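Long-range contact in putative major capsid protein (Cafeteriavirus-dependent mavirus, PDB 6G44), which probably forms the shell of the virophage particle, as a double jelly-roll capsid protein that assembles in trimers: residues Lys99-Asn104 with Val202-Val207. Numbering follows the deposited sequence. Where two conformers were deposited one is given.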
loop_
_atom_site.group_PDB
_atom_site.type_symbol
_atom_site.label_atom_id
_atom_site.label_comp_id
_atom_site.label_asym_id
_atom_site.label_seq_id
_atom_site.Cartn_x
_atom_site.Cartn_y
_atom_site.Cartn_z
ATOM N N LYS C 99 20.405 5.687 -10.136
ATOM C CA LYS C 99 19.265 6.449 -10.653
ATOM C C LYS C 99 18.099 5.511 -10.935
ATOM O O LYS C 99 18.284 4.288 -10.988
ATOM C CB LYS C 99 19.676 7.274 -11.879
ATOM C CG LYS C 99 20.679 8.369 -11.517
ATOM C CD LYS C 99 20.949 9.299 -12.674
ATOM C CE LYS C 99 21.905 10.411 -12.288
ATOM N NZ LYS C 99 22.082 11.355 -13.410
ATOM N N SER C 100 16.891 6.070 -11.063
ATOM C CA SER C 100 15.685 5.292 -11.361
ATOM C C SER C 100 15.815 4.560 -12.704
ATOM O O SER C 100 16.141 5.185 -13.701
ATOM C CB SER C 100 14.473 6.235 -11.387
ATOM O OG SER C 100 14.382 6.966 -10.162
ATOM N N PHE C 101 15.528 3.273 -12.733
ATOM C CA PHE C 101 15.525 2.477 -13.984
ATOM C C PHE C 101 16.862 2.611 -14.726
ATOM O O PHE C 101 16.900 3.044 -15.882
ATOM C CB PHE C 101 14.324 2.813 -14.883
ATOM C CG PHE C 101 13.030 2.809 -14.120
ATOM C CD1 PHE C 101 12.414 1.617 -13.870
ATOM C CD2 PHE C 101 12.513 3.972 -13.571
ATOM C CE1 PHE C 101 11.281 1.549 -13.100
ATOM C CE2 PHE C 101 11.372 3.914 -12.771
ATOM C CZ PHE C 101 10.762 2.700 -12.535
ATOM N N PRO C 102 17.940 2.253 -14.033
ATOM C CA PRO C 102 19.279 2.572 -14.601
ATOM C C PRO C 102 19.619 1.827 -15.878
ATOM O O PRO C 102 20.423 2.334 -16.676
ATOM C CB PRO C 102 20.234 2.199 -13.474
ATOM C CG PRO C 102 19.500 1.136 -12.715
ATOM C CD PRO C 102 18.055 1.564 -12.736
ATOM N N VAL C 103 19.041 0.657 -16.092
ATOM C CA VAL C 103 19.272 -0.070 -17.346
ATOM C C VAL C 103 18.578 0.636 -18.479
ATOM O O VAL C 103 19.211 0.957 -19.489
ATOM C CB VAL C 103 18.896 -1.552 -17.258
ATOM C CG1 VAL C 103 18.926 -2.244 -18.626
ATOM C CG2 VAL C 103 19.793 -2.248 -16.251
ATOM N N ASN C 104 17.281 0.903 -18.367
ATOM C CA ASN C 104 16.581 1.558 -19.482
ATOM C C ASN C 104 17.035 3.015 -19.698
ATOM O O ASN C 104 17.047 3.490 -20.847
ATOM C CB ASN C 104 15.062 1.409 -19.336
ATOM C CG ASN C 104 14.618 0.004 -19.620
ATOM O OD1 ASN C 104 14.514 -0.391 -20.777
ATOM N ND2 ASN C 104 14.325 -0.773 -18.552
ATOM N N VAL C 202 22.560 -5.452 -11.604
ATOM C CA VAL C 202 21.131 -5.048 -11.765
ATOM C C VAL C 202 20.492 -5.904 -12.841
ATOM O O VAL C 202 21.058 -6.018 -13.949
ATOM C CB VAL C 202 20.997 -3.568 -12.164
ATOM C CG1 VAL C 202 19.548 -3.192 -12.471
ATOM C CG2 VAL C 202 21.582 -2.690 -11.072
ATOM N N ASP C 203 19.311 -6.462 -12.557
ATOM C CA ASP C 203 18.529 -7.303 -13.493
ATOM C C ASP C 203 17.203 -6.557 -13.706
ATOM O O ASP C 203 16.349 -6.567 -12.802
ATOM C CB ASP C 203 18.324 -8.699 -12.868
ATOM C CG ASP C 203 17.557 -9.682 -13.741
ATOM O OD1 ASP C 203 16.795 -9.255 -14.618
ATOM O OD2 ASP C 203 17.701 -10.934 -13.519
ATOM N N GLU C 204 17.028 -5.944 -14.867
ATOM C CA GLU C 204 15.907 -5.030 -15.165
ATOM C C GLU C 204 15.225 -5.440 -16.483
ATOM O O GLU C 204 15.900 -5.802 -17.459
ATOM C CB GLU C 204 16.463 -3.601 -15.253
ATOM C CG GLU C 204 15.449 -2.506 -15.544
ATOM C CD GLU C 204 15.992 -1.106 -15.302
ATOM O OE1 GLU C 204 16.716 -0.913 -14.294
ATOM O OE2 GLU C 204 15.693 -0.202 -16.127
ATOM N N ALA C 205 13.891 -5.433 -16.529
ATOM C CA ALA C 205 13.159 -5.723 -17.746
ATOM C C ALA C 205 13.493 -4.693 -18.822
ATOM O O ALA C 205 13.537 -3.483 -18.530
ATOM C CB ALA C 205 11.663 -5.726 -17.476
ATOM N N LEU C 206 13.718 -5.148 -20.055
ATOM C CA LEU C 206 13.909 -4.222 -21.170
ATOM C C LEU C 206 12.589 -3.603 -21.599
ATOM O O LEU C 206 11.648 -4.349 -21.889
ATOM C CB LEU C 206 14.508 -4.973 -22.359
ATOM C CG LEU C 206 14.758 -4.163 -23.629
ATOM C CD1 LEU C 206 15.653 -2.964 -23.415
ATOM C CD2 LEU C 206 15.356 -5.085 -24.697
ATOM N N VAL C 207 12.537 -2.258 -21.685
ATOM C CA VAL C 207 11.365 -1.519 -22.145
ATOM C C VAL C 207 11.596 -1.111 -23.592
ATOM O O VAL C 207 12.156 -0.047 -23.890
ATOM C CB VAL C 207 11.120 -0.299 -21.237
ATOM C CG1 VAL C 207 9.949 0.546 -21.704
ATOM C CG2 VAL C 207 10.905 -0.790 -19.812
#
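Glu204 and Asn104 interlock where the short helix 102-105 sits on the end of strand 195-205, an antiparallel strand of one of the two jelly-rolls in this double jelly-roll capsid protein. The carboxylate of Glu204 takes up the backbone N-H groups of Val103 and Asn104. Asn104 N reaches Glu204 OE2 at 3.0 Å, approaching from above the carboxylate plane, and Val103 N makes a weak bond of 3.3 Å to Glu204 OE1. Two N-H groups pointing at the carboxylate would probably favour its charged form. OE1 has a further partner in Ser143 OG. The extended Glu204 chain, its CG set opposite the backbone N (chi1 -180°), carries the carboxylate from the strand to the 102-104 turn.

Carbon contacts flank this buried polar network. The apolar pair is Val103 CG2 with Val202 CG1 at 3.9 Å. Val103 CB packs against the carboxylate carbon, Glu204 CD, at 3.5 Å as the two side chains pass in opposite directions, and Pro102 brings its CD to 3.2 Å from Glu204 OE1. Leu75 and Val77 of strand 74-84 also touch Val103, and Ile127 and Leu142 also touch Asn104.

The amide of Asn104 pairs with the backbone where the strand runs out, donating to Ala205 O and accepting from Val207 N. Ala205 O lies almost in the amide plane. The other ND2 hydrogen goes to the anti lone pair of Glu204 OE2; amide and carboxylate are turned 34° from each other. OE2 is thus gripped by two donors of one residue. Beyond the strand end, Val207 N donates to Asn104 OD1 at 2.9 Å, tilted 28° from the carbonyl plane.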